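PDB 1TE5: glutamine amidotransferase type-2 domain-containing protein from Pseudomonas aeruginosa PAO1, which probably hydrolyses glutamine through a class-II (Ntn-type) glutaminase domain and passes on the released ammonia, its acceptor substrate being unidentified. Local coordinates for residues Ala9-Asp14 against Ala213-Asp218; Val148-Leu153 against Leu245-Glu250; Ala112-Lys117 against Arg165-Phe170; Ser159-Tyr164 against Trp179-Cys184. All blocks are in the same frame, centred on the assembly; numbering follows the deposited sequence.

Interaction 1: residues Ala9-Asp14 against Ala213-Asp218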
loop_
_atom_site.group_PDB
_atom_site.type_symbol
_atom_site.label_atom_id
_atom_site.label_comp_id
_atom_site.label_asym_id
_atom_site.label_seq_id
_atom_site.Cartn_x
_atom_site.Cartn_y
_atom_site.Cartn_z
ATOM N N ALA A 9 -11.601 0.348 16.844
ATOM C CA ALA A 9 -12.925 0.882 17.139
ATOM C C ALA A 9 -14.005 -0.092 16.680
ATOM O O ALA A 9 -13.723 -1.026 15.913
ATOM C CB ALA A 9 -13.107 2.220 16.450
ATOM N N ASN A 10 -15.235 0.110 17.152
ATOM C CA ASN A 10 -16.341 -0.759 16.759
ATOM C C ASN A 10 -17.277 -0.168 15.699
ATOM O O ASN A 10 -18.300 -0.764 15.361
ATOM C CB ASN A 10 -17.108 -1.298 17.977
ATOM C CG ASN A 10 -17.820 -0.219 18.765
ATOM O OD1 ASN A 10 -17.846 0.945 18.382
ATOM N ND2 ASN A 10 -18.439 -0.621 19.867
ATOM N N VAL A 11 -16.874 0.980 15.163
ATOM C CA VAL A 11 -17.588 1.690 14.110
ATOM C C VAL A 11 -16.510 2.452 13.358
ATOM O O VAL A 11 -15.453 2.727 13.921
ATOM C CB VAL A 11 -18.585 2.731 14.672
ATOM C CG1 VAL A 11 -19.817 2.057 15.189
ATOM C CG2 VAL A 11 -17.931 3.566 15.760
ATOM N N PRO A 12 -16.708 2.712 12.055
ATOM C CA PRO A 12 -15.670 3.462 11.329
ATOM C C PRO A 12 -15.589 4.905 11.875
ATOM O O PRO A 12 -16.512 5.695 11.685
ATOM C CB PRO A 12 -16.182 3.424 9.886
ATOM C CG PRO A 12 -16.960 2.131 9.836
ATOM C CD PRO A 12 -17.724 2.187 11.126
ATOM N N THR A 13 -14.490 5.241 12.547
ATOM C CA THR A 13 -14.348 6.577 13.137
ATOM C C THR A 13 -13.313 7.477 12.464
ATOM O O THR A 13 -12.332 7.006 11.880
ATOM C CB THR A 13 -14.079 6.547 14.688
ATOM O OG1 THR A 13 -12.674 6.571 14.961
ATOM C CG2 THR A 13 -14.682 5.310 15.325
ATOM N N ASP A 14 -13.575 8.781 12.527
ATOM C CA ASP A 14 -12.698 9.797 11.949
ATOM C C ASP A 14 -11.405 9.986 12.731
ATOM O O ASP A 14 -11.404 9.939 13.964
ATOM C CB ASP A 14 -13.424 11.140 11.888
ATOM C CG ASP A 14 -14.547 11.149 10.884
ATOM O OD1 ASP A 14 -14.290 10.832 9.699
ATOM O OD2 ASP A 14 -15.684 11.484 11.280
ATOM N N ALA A 213 -16.842 13.514 18.050
ATOM C CA ALA A 213 -17.818 13.016 19.016
ATOM C C ALA A 213 -18.296 11.636 18.556
ATOM O O ALA A 213 -17.919 11.176 17.479
ATOM C CB ALA A 213 -18.990 13.973 19.114
ATOM N N GLU A 214 -19.150 10.995 19.351
ATOM C CA GLU A 214 -19.643 9.663 19.015
ATOM C C GLU A 214 -20.616 9.617 17.841
ATOM O O GLU A 214 -21.446 10.514 17.661
ATOM C CB GLU A 214 -20.271 8.993 20.237
ATOM C CG GLU A 214 -21.680 9.483 20.604
ATOM C CD GLU A 214 -21.699 10.793 21.375
ATOM O OE1 GLU A 214 -22.741 11.490 21.324
ATOM O OE2 GLU A 214 -20.694 11.109 22.053
ATOM N N THR A 215 -20.509 8.543 17.064
ATOM C CA THR A 215 -21.341 8.289 15.886
ATOM C C THR A 215 -22.690 7.723 16.326
ATOM O O THR A 215 -23.743 8.098 15.798
ATOM C CB THR A 215 -20.675 7.239 14.974
ATOM O OG1 THR A 215 -19.344 7.657 14.648
ATOM C CG2 THR A 215 -21.479 7.037 13.697
ATOM N N THR A 216 -22.628 6.756 17.241
ATOM C CA THR A 216 -23.806 6.084 17.795
ATOM C C THR A 216 -23.644 6.043 19.315
ATOM O O THR A 216 -22.554 6.287 19.845
ATOM C CB THR A 216 -23.929 4.607 17.303
ATOM O OG1 THR A 216 -23.088 3.757 18.092
ATOM C CG2 THR A 216 -23.518 4.462 15.858
ATOM N N PRO A 217 -24.731 5.759 20.044
ATOM C CA PRO A 217 -24.634 5.702 21.505
ATOM C C PRO A 217 -23.910 4.460 22.030
ATOM O O PRO A 217 -23.820 4.254 23.243
ATOM C CB PRO A 217 -26.096 5.728 21.939
ATOM C CG PRO A 217 -26.788 5.046 20.815
ATOM C CD PRO A 217 -26.129 5.646 19.602
ATOM N N ASP A 218 -23.398 3.642 21.113
ATOM C CA ASP A 218 -22.688 2.420 21.482
ATOM C C ASP A 218 -21.243 2.399 21.007
ATOM O O ASP A 218 -20.631 1.340 20.949
ATOM C CB ASP A 218 -23.415 1.189 20.931
ATOM C CG ASP A 218 -24.897 1.205 21.227
ATOM O OD1 ASP A 218 -25.691 1.326 20.270
ATOM O OD2 ASP A 218 -25.260 1.103 22.417
#

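Interaction 2: residues Val148-Leu153 against Leu245-Glu250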
loop_
_atom_site.group_PDB
_atom_site.type_symbol
_atom_site.label_atom_id
_atom_site.label_comp_id
_atom_site.label_asym_id
_atom_site.label_seq_id
_atom_site.Cartn_x
_atom_site.Cartn_y
_atom_site.Cartn_z
ATOM N N VAL A 148 -7.176 -19.897 10.741
ATOM C CA VAL A 148 -7.576 -20.382 12.049
ATOM C C VAL A 148 -8.019 -19.176 12.904
ATOM O O VAL A 148 -7.504 -18.064 12.728
ATOM C CB VAL A 148 -6.383 -21.157 12.686
ATOM C CG1 VAL A 148 -5.455 -20.225 13.456
ATOM C CG2 VAL A 148 -6.877 -22.306 13.530
ATOM N N PRO A 149 -9.048 -19.351 13.759
ATOM C CA PRO A 149 -9.519 -18.250 14.606
ATOM C C PRO A 149 -8.383 -17.620 15.419
ATOM O O PRO A 149 -7.369 -18.263 15.685
ATOM C CB PRO A 149 -10.562 -18.930 15.476
ATOM C CG PRO A 149 -11.165 -19.913 14.519
ATOM C CD PRO A 149 -9.931 -20.523 13.903
ATOM N N VAL A 150 -8.574 -16.367 15.821
ATOM C CA VAL A 150 -7.565 -15.597 16.556
ATOM C C VAL A 150 -6.934 -16.265 17.772
ATOM O O VAL A 150 -5.720 -16.204 17.955
ATOM C CB VAL A 150 -8.100 -14.212 17.018
ATOM C CG1 VAL A 150 -7.000 -13.186 16.913
ATOM C CG2 VAL A 150 -9.315 -13.788 16.209
ATOM N N GLU A 151 -7.773 -16.832 18.631
ATOM C CA GLU A 151 -7.299 -17.479 19.843
ATOM C C GLU A 151 -6.327 -18.602 19.567
ATOM O O GLU A 151 -5.447 -18.875 20.386
ATOM C CB GLU A 151 -8.466 -18.014 20.669
ATOM C CG GLU A 151 -9.274 -16.955 21.409
ATOM C CD GLU A 151 -10.154 -16.119 20.503
ATOM O OE1 GLU A 151 -10.700 -15.124 21.020
ATOM O OE2 GLU A 151 -10.310 -16.447 19.299
ATOM N N VAL A 152 -6.524 -19.286 18.445
ATOM C CA VAL A 152 -5.650 -20.389 18.057
ATOM C C VAL A 152 -4.255 -19.881 17.689
ATOM O O VAL A 152 -3.250 -20.376 18.210
ATOM C CB VAL A 152 -6.224 -21.188 16.860
ATOM C CG1 VAL A 152 -5.362 -22.409 16.584
ATOM C CG2 VAL A 152 -7.658 -21.601 17.140
ATOM N N LEU A 153 -4.194 -18.910 16.782
ATOM C CA LEU A 153 -2.911 -18.353 16.366
ATOM C C LEU A 153 -2.320 -17.363 17.375
ATOM O O LEU A 153 -1.219 -16.861 17.174
ATOM C CB LEU A 153 -3.036 -17.697 14.988
ATOM C CG LEU A 153 -3.716 -16.333 14.914
ATOM C CD1 LEU A 153 -2.660 -15.259 14.713
ATOM C CD2 LEU A 153 -4.700 -16.319 13.763
ATOM N N LEU A 245 -5.022 -8.140 23.089
ATOM C CA LEU A 245 -5.637 -8.357 21.794
ATOM C C LEU A 245 -6.902 -7.535 21.805
ATOM O O LEU A 245 -7.759 -7.695 22.688
ATOM C CB LEU A 245 -5.958 -9.833 21.548
ATOM C CG LEU A 245 -6.382 -10.144 20.106
ATOM C CD1 LEU A 245 -5.297 -9.707 19.131
ATOM C CD2 LEU A 245 -6.665 -11.624 19.953
ATOM N N TRP A 246 -6.970 -6.610 20.857
ATOM C CA TRP A 246 -8.099 -5.721 20.704
ATOM C C TRP A 246 -8.918 -6.149 19.511
ATOM O O TRP A 246 -8.436 -6.863 18.635
ATOM C CB TRP A 246 -7.613 -4.289 20.471
ATOM C CG TRP A 246 -6.844 -3.745 21.599
ATOM C CD1 TRP A 246 -5.489 -3.776 21.763
ATOM C CD2 TRP A 246 -7.377 -3.103 22.755
ATOM N NE1 TRP A 246 -5.147 -3.192 22.955
ATOM C CE2 TRP A 246 -6.289 -2.767 23.586
ATOM C CE3 TRP A 246 -8.676 -2.778 23.174
ATOM C CZ2 TRP A 246 -6.456 -2.115 24.821
ATOM C CZ3 TRP A 246 -8.844 -2.128 24.402
ATOM C CH2 TRP A 246 -7.736 -1.805 25.209
ATOM N N TRP A 247 -10.168 -5.716 19.506
ATOM C CA TRP A 247 -11.102 -5.990 18.430
ATOM C C TRP A 247 -12.354 -5.242 18.841
ATOM O O TRP A 247 -12.892 -5.478 19.930
ATOM C CB TRP A 247 -11.373 -7.496 18.295
ATOM C CG TRP A 247 -12.047 -7.873 17.004
ATOM C CD1 TRP A 247 -12.594 -7.021 16.086
ATOM C CD2 TRP A 247 -12.227 -9.192 16.478
ATOM N NE1 TRP A 247 -13.100 -7.726 15.022
ATOM C CE2 TRP A 247 -12.892 -9.061 15.240
ATOM C CE3 TRP A 247 -11.895 -10.473 16.937
ATOM C CZ2 TRP A 247 -13.224 -10.164 14.449
ATOM C CZ3 TRP A 247 -12.223 -11.566 16.149
ATOM C CH2 TRP A 247 -12.884 -11.405 14.921
ATOM N N GLY A 248 -12.804 -4.331 17.983
ATOM C CA GLY A 248 -13.981 -3.541 18.289
ATOM C C GLY A 248 -13.778 -2.602 19.474
ATOM O O GLY A 248 -14.742 -2.191 20.120
ATOM N N GLY A 249 -12.527 -2.235 19.734
ATOM C CA GLY A 249 -12.214 -1.349 20.841
ATOM C C GLY A 249 -12.264 -2.043 22.188
ATOM O O GLY A 249 -12.009 -1.428 23.218
ATOM N N GLU A 250 -12.621 -3.321 22.187
ATOM C CA GLU A 250 -12.711 -4.080 23.423
ATOM C C GLU A 250 -11.550 -5.028 23.579
ATOM O O GLU A 250 -10.975 -5.489 22.595
ATOM C CB GLU A 250 -14.014 -4.887 23.463
ATOM C CG GLU A 250 -15.294 -4.052 23.551
ATOM C CD GLU A 250 -15.474 -3.346 24.890
ATOM O OE1 GLU A 250 -14.574 -3.420 25.756
ATOM O OE2 GLU A 250 -16.535 -2.715 25.078
#

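Interaction 3: residues Ala112-Lys117 against Arg165-Phe170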
loop_
_atom_site.group_PDB
_atom_site.type_symbol
_atom_site.label_atom_id
_atom_site.label_comp_id
_atom_site.label_asym_id
_atom_site.label_seq_id
_atom_site.Cartn_x
_atom_site.Cartn_y
_atom_site.Cartn_z
ATOM N N ALA A 112 19.339 -6.849 18.588
ATOM C CA ALA A 112 20.750 -7.168 18.394
ATOM C C ALA A 112 20.947 -8.629 18.015
ATOM O O ALA A 112 20.282 -9.515 18.556
ATOM C CB ALA A 112 21.540 -6.848 19.649
ATOM N N ASP A 113 21.887 -8.872 17.105
ATOM C CA ASP A 113 22.196 -10.223 16.637
ATOM C C ASP A 113 20.924 -10.990 16.261
ATOM O O ASP A 113 20.689 -12.109 16.730
ATOM C CB ASP A 113 22.983 -10.987 17.710
ATOM C CG ASP A 113 23.595 -12.277 17.182
ATOM O OD1 ASP A 113 23.058 -13.371 17.483
ATOM O OD2 ASP A 113 24.621 -12.191 16.467
ATOM N N PHE A 114 20.095 -10.360 15.435
ATOM C CA PHE A 114 18.849 -10.963 14.988
ATOM C C PHE A 114 19.070 -11.505 13.586
ATOM O O PHE A 114 19.331 -10.743 12.652
ATOM C CB PHE A 114 17.730 -9.925 14.996
ATOM C CG PHE A 114 16.364 -10.510 14.800
ATOM C CD1 PHE A 114 15.586 -10.132 13.713
ATOM C CD2 PHE A 114 15.865 -11.458 15.692
ATOM C CE1 PHE A 114 14.329 -10.690 13.513
ATOM C CE2 PHE A 114 14.607 -12.023 15.500
ATOM C CZ PHE A 114 13.838 -11.640 14.408
ATOM N N GLN A 115 18.944 -12.819 13.434
ATOM C CA GLN A 115 19.168 -13.481 12.145
ATOM C C GLN A 115 18.221 -14.656 11.879
ATOM O O GLN A 115 18.655 -15.804 11.737
ATOM C CB GLN A 115 20.628 -13.947 12.063
ATOM C CG GLN A 115 21.272 -14.335 13.419
ATOM C CD GLN A 115 20.626 -15.547 14.099
ATOM O OE1 GLN A 115 21.192 -16.648 14.091
ATOM N NE2 GLN A 115 19.455 -15.340 14.712
ATOM N N PRO A 116 16.922 -14.373 11.714
ATOM C CA PRO A 116 15.925 -15.416 11.456
ATOM C C PRO A 116 16.209 -16.225 10.197
ATOM O O PRO A 116 16.816 -15.720 9.252
ATOM C CB PRO A 116 14.631 -14.615 11.322
ATOM C CG PRO A 116 15.100 -13.338 10.715
ATOM C CD PRO A 116 16.332 -13.034 11.531
ATOM N N LYS A 117 15.795 -17.489 10.203
ATOM C CA LYS A 117 15.993 -18.362 9.046
ATOM C C LYS A 117 15.049 -17.935 7.923
ATOM O O LYS A 117 13.837 -17.829 8.129
ATOM C CB LYS A 117 15.701 -19.814 9.416
ATOM C CG LYS A 117 16.408 -20.298 10.669
ATOM C CD LYS A 117 15.871 -21.658 11.103
ATOM C CE LYS A 117 14.358 -21.631 11.276
ATOM N NZ LYS A 117 13.934 -20.572 12.227
ATOM N N ARG A 165 12.095 -10.138 22.091
ATOM C CA ARG A 165 12.431 -9.258 23.210
ATOM C C ARG A 165 13.682 -9.727 23.958
ATOM O O ARG A 165 14.279 -8.977 24.731
ATOM C CB ARG A 165 11.234 -9.092 24.160
ATOM C CG ARG A 165 11.033 -10.180 25.205
ATOM C CD ARG A 165 9.593 -10.137 25.709
ATOM N NE ARG A 165 9.450 -10.379 27.145
ATOM C CZ ARG A 165 9.651 -9.454 28.081
ATOM N NH1 ARG A 165 9.490 -9.757 29.362
ATOM N NH2 ARG A 165 10.033 -8.228 27.737
ATOM N N LYS A 166 14.066 -10.979 23.736
ATOM C CA LYS A 166 15.259 -11.536 24.358
ATOM C C LYS A 166 16.499 -10.964 23.656
ATOM O O LYS A 166 17.610 -11.024 24.190
ATOM C CB LYS A 166 15.218 -13.075 24.296
ATOM C CG LYS A 166 16.512 -13.799 24.681
ATOM C CD LYS A 166 17.370 -14.095 23.448
ATOM C CE LYS A 166 18.750 -14.626 23.809
ATOM N NZ LYS A 166 19.582 -14.807 22.580
ATOM N N LYS A 167 16.306 -10.398 22.465
ATOM C CA LYS A 167 17.406 -9.805 21.704
ATOM C C LYS A 167 17.368 -8.276 21.612
ATOM O O LYS A 167 18.178 -7.675 20.905
ATOM C CB LYS A 167 17.479 -10.414 20.302
ATOM C CG LYS A 167 18.061 -11.815 20.280
ATOM C CD LYS A 167 18.010 -12.432 18.894
ATOM C CE LYS A 167 18.473 -13.889 18.921
ATOM N NZ LYS A 167 18.197 -14.602 17.634
ATOM N N GLY A 168 16.458 -7.651 22.351
ATOM C CA GLY A 168 16.348 -6.202 22.325
ATOM C C GLY A 168 14.951 -5.696 22.639
ATOM O O GLY A 168 14.123 -6.440 23.165
ATOM N N VAL A 169 14.704 -4.414 22.368
ATOM C CA VAL A 169 13.396 -3.806 22.607
ATOM C C VAL A 169 12.433 -4.211 21.497
ATOM O O VAL A 169 12.728 -4.017 20.313
ATOM C CB VAL A 169 13.475 -2.254 22.621
ATOM C CG1 VAL A 169 12.076 -1.652 22.791
ATOM C CG2 VAL A 169 14.404 -1.775 23.730
ATOM N N PHE A 170 11.284 -4.763 21.874
ATOM C CA PHE A 170 10.308 -5.163 20.878
ATOM C C PHE A 170 8.877 -4.746 21.190
ATOM O O PHE A 170 8.081 -5.539 21.685
ATOM C CB PHE A 170 10.376 -6.667 20.608
ATOM C CG PHE A 170 9.643 -7.086 19.357
ATOM C CD1 PHE A 170 10.167 -6.798 18.101
ATOM C CD2 PHE A 170 8.424 -7.754 19.435
ATOM C CE1 PHE A 170 9.489 -7.166 16.943
ATOM C CE2 PHE A 170 7.741 -8.124 18.288
ATOM C CZ PHE A 170 8.272 -7.830 17.038
#

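Interaction 4: residues Ser159-Tyr164 against Trp179-Cys184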
loop_
_atom_site.group_PDB
_atom_site.type_symbol
_atom_site.label_atom_id
_atom_site.label_comp_id
_atom_site.label_asym_id
_atom_site.label_seq_id
_atom_site.Cartn_x
_atom_site.Cartn_y
_atom_site.Cartn_z
ATOM N N SER A 159 4.644 -16.109 21.462
ATOM C CA SER A 159 5.898 -16.842 21.462
ATOM C C SER A 159 6.992 -16.084 20.736
ATOM O O SER A 159 8.080 -15.882 21.273
ATOM C CB SER A 159 5.704 -18.214 20.813
ATOM O OG SER A 159 4.856 -19.038 21.596
ATOM N N ALA A 160 6.703 -15.693 19.501
ATOM C CA ALA A 160 7.657 -14.967 18.673
ATOM C C ALA A 160 8.075 -13.651 19.320
ATOM O O ALA A 160 9.254 -13.292 19.296
ATOM C CB ALA A 160 7.071 -14.717 17.296
ATOM N N CYS A 161 7.105 -12.929 19.878
ATOM C CA CYS A 161 7.382 -11.657 20.534
ATOM C C CYS A 161 8.313 -11.853 21.719
ATOM O O CYS A 161 9.213 -11.040 21.951
ATOM C CB CYS A 161 6.084 -10.993 20.977
ATOM S SG CYS A 161 5.151 -10.229 19.626
ATOM N N ASP A 162 8.081 -12.928 22.467
ATOM C CA ASP A 162 8.898 -13.270 23.626
ATOM C C ASP A 162 10.348 -13.479 23.222
ATOM O O ASP A 162 11.270 -13.038 23.911
ATOM C CB ASP A 162 8.378 -14.549 24.288
ATOM C CG ASP A 162 7.554 -14.272 25.530
ATOM O OD1 ASP A 162 8.000 -13.463 26.375
ATOM O OD2 ASP A 162 6.467 -14.878 25.668
ATOM N N GLU A 163 10.540 -14.209 22.132
ATOM C CA GLU A 163 11.873 -14.488 21.624
ATOM C C GLU A 163 12.587 -13.247 21.123
ATOM O O GLU A 163 13.799 -13.119 21.283
ATOM C CB GLU A 163 11.817 -15.508 20.492
ATOM C CG GLU A 163 11.880 -16.949 20.939
ATOM C CD GLU A 163 12.391 -17.846 19.836
ATOM O OE1 GLU A 163 13.530 -17.608 19.368
ATOM O OE2 GLU A 163 11.657 -18.776 19.429
ATOM N N TYR A 164 11.850 -12.381 20.436
ATOM C CA TYR A 164 12.423 -11.157 19.896
ATOM C C TYR A 164 12.869 -10.208 21.011
ATOM O O TYR A 164 13.899 -9.549 20.885
ATOM C CB TYR A 164 11.419 -10.452 18.973
ATOM C CG TYR A 164 10.915 -11.289 17.817
ATOM C CD1 TYR A 164 11.686 -12.317 17.281
ATOM C CD2 TYR A 164 9.650 -11.070 17.281
ATOM C CE1 TYR A 164 11.203 -13.112 16.241
ATOM C CE2 TYR A 164 9.159 -11.855 16.244
ATOM C CZ TYR A 164 9.938 -12.876 15.733
ATOM O OH TYR A 164 9.437 -13.691 14.744
ATOM N N TRP A 179 -8.690 -7.683 14.397
ATOM C CA TRP A 179 -8.112 -7.443 15.697
ATOM C C TRP A 179 -6.810 -6.674 15.576
ATOM O O TRP A 179 -6.187 -6.634 14.515
ATOM C CB TRP A 179 -7.854 -8.779 16.397
ATOM C CG TRP A 179 -7.255 -9.813 15.489
ATOM C CD1 TRP A 179 -7.925 -10.783 14.797
ATOM C CD2 TRP A 179 -5.871 -9.939 15.125
ATOM N NE1 TRP A 179 -7.042 -11.500 14.020
ATOM C CE2 TRP A 179 -5.778 -11.001 14.203
ATOM C CE3 TRP A 179 -4.707 -9.250 15.478
ATOM C CZ2 TRP A 179 -4.570 -11.390 13.635
ATOM C CZ3 TRP A 179 -3.507 -9.635 14.910
ATOM C CH2 TRP A 179 -3.447 -10.694 13.997
ATOM N N LEU A 180 -6.369 -6.127 16.697
ATOM C CA LEU A 180 -5.137 -5.374 16.741
ATOM C C LEU A 180 -4.341 -5.911 17.904
ATOM O O LEU A 180 -4.693 -5.685 19.055
ATOM C CB LEU A 180 -5.447 -3.884 16.931
ATOM C CG LEU A 180 -4.321 -2.862 17.097
ATOM C CD1 LEU A 180 -3.137 -3.202 16.236
ATOM C CD2 LEU A 180 -4.862 -1.500 16.730
ATOM N N PHE A 181 -3.312 -6.687 17.596
ATOM C CA PHE A 181 -2.444 -7.269 18.600
ATOM C C PHE A 181 -1.418 -6.237 19.054
ATOM O O PHE A 181 -0.776 -5.574 18.245
ATOM C CB PHE A 181 -1.744 -8.500 18.031
ATOM C CG PHE A 181 -0.818 -9.182 18.996
ATOM C CD1 PHE A 181 0.555 -9.171 18.783
ATOM C CD2 PHE A 181 -1.317 -9.861 20.097
ATOM C CE1 PHE A 181 1.417 -9.826 19.648
ATOM C CE2 PHE A 181 -0.458 -10.522 20.973
ATOM C CZ PHE A 181 0.911 -10.503 20.745
ATOM N N THR A 182 -1.244 -6.088 20.375
ATOM C CA THR A 182 -0.199 -5.182 20.897
ATOM C C THR A 182 0.733 -6.005 21.786
ATOM O O THR A 182 0.354 -7.013 22.395
ATOM C CB THR A 182 -0.687 -3.985 21.762
ATOM O OG1 THR A 182 -1.093 -4.433 23.059
ATOM C CG2 THR A 182 -1.824 -3.314 21.102
ATOM N N PHE A 183 1.965 -5.581 21.827
ATOM C CA PHE A 183 3.012 -6.207 22.632
ATOM C C PHE A 183 3.932 -5.120 23.161
ATOM O O PHE A 183 4.449 -4.307 22.394
ATOM C CB PHE A 183 3.827 -7.231 21.834
ATOM C CG PHE A 183 4.803 -8.019 22.678
ATOM C CD1 PHE A 183 4.384 -9.149 23.369
ATOM C CD2 PHE A 183 6.132 -7.617 22.803
ATOM C CE1 PHE A 183 5.269 -9.861 24.169
ATOM C CE2 PHE A 183 7.020 -8.322 23.598
ATOM C CZ PHE A 183 6.589 -9.445 24.282
ATOM N N CYS A 184 4.141 -5.114 24.471
ATOM C CA CYS A 184 4.994 -4.125 25.106
ATOM C C CYS A 184 6.267 -4.737 25.667
ATOM O O CYS A 184 6.239 -5.799 26.289
ATOM C CB CYS A 184 4.222 -3.429 26.217
ATOM S SG CYS A 184 5.235 -2.425 27.294
#

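Interaction 1: residues Ala9-Asp14 against Ala213-Asp218
Asn10 and Asp218 mark the nearest approach of the two backbones, with their CA atoms 8.5 Å apart, too wide a gap for strand pairing. Segment 9-14 turns a corner at Asn10 and Val11, where the chain leaves strand 4-9 of one antiparallel sheet and enters strand 12-19 of another. Segment 213-218 has no regular structure and belongs to the loop from strand 207-211 to strand 220-225. Since 207-211 pairs with 12-19 and 220-225 pairs with 4-9, both connections run between the same two sheets of this Ntn-type glutaminase fold, and the contact ties one crossing to the other at the surface.

The single polar link comes from the Asn10 amide. Its ND2 donates to Asp218 O over 3.1 Å, with an N-H...O angle of 156°, and approaches in the carbonyl plane; the acceptor sits 17° out of the amide plane. At the other end of the same amide OD1 accepts from Val220 N, so bonds at both ends define which way the group is turned. CG of Asn10 stands between its own backbone N and carbonyl carbon, the rotation that lets the amide reach the loop although its CB does not point there.

Val11 does point across, but packs loosely: its CG1 lies 4.5 Å from Thr216 CG2, and its CG2 is equally far from Thr215 OG1. The loop is shaped by its own bonds. Asp219 takes Thr215 N and Thr216 OG1 with its two carboxylate oxygens, and an ST turn brings Asp218 N to 3.0 Å from Thr216 OG1.

Interaction 2: residues Val148-Leu153 against Leu245-Glu250
The indole of Trp247 receives Val150 obliquely: CG2 of the valine comes to 3.7 Å from CZ3, on the six-membered ring, so the benzene half of the indole does the touching. A second indole, that of Trp179, borders the same contact and is touched by the side chains of both Val150 and Leu245. The third, Trp246, takes the opposite course, its ring meeting Tyr190 edge-to-face and resting on Thr222 and Ile224 of strand 220-225.

Val150 therefore divides its two methyls between two partners. While CG2 goes to the tryptophan, CG1 presses against Leu245 CD2 at 3.4 Å, closer than ordinary van der Waals contact between carbons and a sign of tight packing at this point. The residues receiving it are two apart on strand 243-247 and so face the same way. In each, CG lies opposite the backbone N about CA-CB (chi1 -170° in Leu245, -166° in Trp247), which carries the side chain out from the strand toward the start of helix 150-165. No hydrogen bond crosses the contact.

Immediately after Trp247 the chain reverses in a type I' turn, with Trp247 N bonded to Glu250 O at 3.2 Å and Glu250 N to Trp247 O at 3.1 Å. Gly248 and Gly249 supply the positive phi angles it requires. Helix 150-165 thus covers one side of this tight beta hairpin, while Trp246 turns the other side toward the seven-stranded sheet, a layering of helix, sheet and sheet that fits the alpha-beta-beta-alpha sandwich of Ntn hydrolases.

Interaction 3: residues Ala112-Lys117 against Arg165-Phe170
Lys167 lies extended beyond CG along the backbone turn at Ala112 and Asp113, and the side chains of the other segment are set against this rod. CB stands 3.4 Å from Ala112 O; with CG opposite its own carbonyl carbon (chi1 -75°), the extended chain then carries CD to 3.5 Å from Asp113 O. The latter oxygen is buried here without a hydrogen-bond partner; the ammonium NZ comes to 3.6 Å of it, and NZ also stays 5.0 Å from Asp113 OD1, so any charge attraction would act at a distance.

Phe114 crosses the lysine at about a right angle. Its ring offers an edge, with CD2 4.0 Å from Lys167 CD in the ring plane, while Pro116 CD lies over one face near the rim. The ring also meets Tyr164 of helix 150-165, the planes nearly perpendicular.

One strong backbone bond fixes the base of the lysine: Ala112 N donates to Lys167 O over 2.7 Å, almost straight at 174°. At the backbone angles of Gly168 a CB would press on the carbonyl O of Lys167, which explains a glycine here.

Together the apolar shaft and the main-chain bond join two irregular loops at the surface. One follows strand 101-108; the other leads from helix 150-165 into strand 171-175, so this is loop-to-loop packing at the C-terminal end of an Ntn-fold helix.

Interaction 4: residues Ser159-Tyr164 against Trp179-Cys184
Cys161, on the side of helix 150-165 turned toward the sheet, meets Phe183 with its very first side-chain atom. CB sits over the centre of the phenylalanine ring, 3.4 Å from the centroid and only 10° off the ring normal, which makes this a CH-pi contact over the face; CD1 of the ring is 3.5 Å from the same CB. One bond further out, SG is placed opposite the carbonyl carbon of Cys161 and beside its backbone N. From there it stays over the Phe183 face, 4.2 Å from the centroid, and reaches a second ring. Phe181 presents its edge to the sulfur: SG lies in that ring's plane, 89° off its normal, and touches CE1 at 3.8 Å.

One cysteine thus engages two aromatic side chains in two different ways. Phe181 and Phe183 alternate with Thr182 on strand 180-183, and both hold CG opposite the backbone N, extending their rings toward the helix. The local helix and strand axes come within 10.4 Å of each other at an angle of 28°, close enough to parallel for successive strand positions on this face to meet the same helix side. Leu154 and Leu157 of the helix continue the packing on Phe181, and Arg165 continues it on Phe183.

No hydrogen bond crosses between the segments. At this point the helix meets the sheet through dispersion and weak sulfur-aromatic and CH-pi attraction, with the slightly positive ring hydrogens of the Phe181 edge probably favourable to the polarisable sulfur and the Phe183 pi face favourable to the CB hydrogens.

How the interactions relate
Interactions 2 and 4 are buried and set helix 150-165 on the same sheet, at its start through Val150 and farther along through Cys161; strands 243-247 and 180-183 are neighbours there, and Trp179, from the strand segment of interaction 4, packs on Val150 and Leu245 of interaction 2. Both lack polar bonds across the contact. Interactions 1 and 3 are surface contacts, the first at a corner between two strands and against a loop, the second between two loops; their centres lie about 38 Å apart, and each has one hydrogen bond to a main-chain carbonyl. Interaction 3 runs on into interaction 4 through Phe114 and Phe170 against Tyr164, whereas interaction 1 touches interaction 2 where Asn10 packs on Gly248.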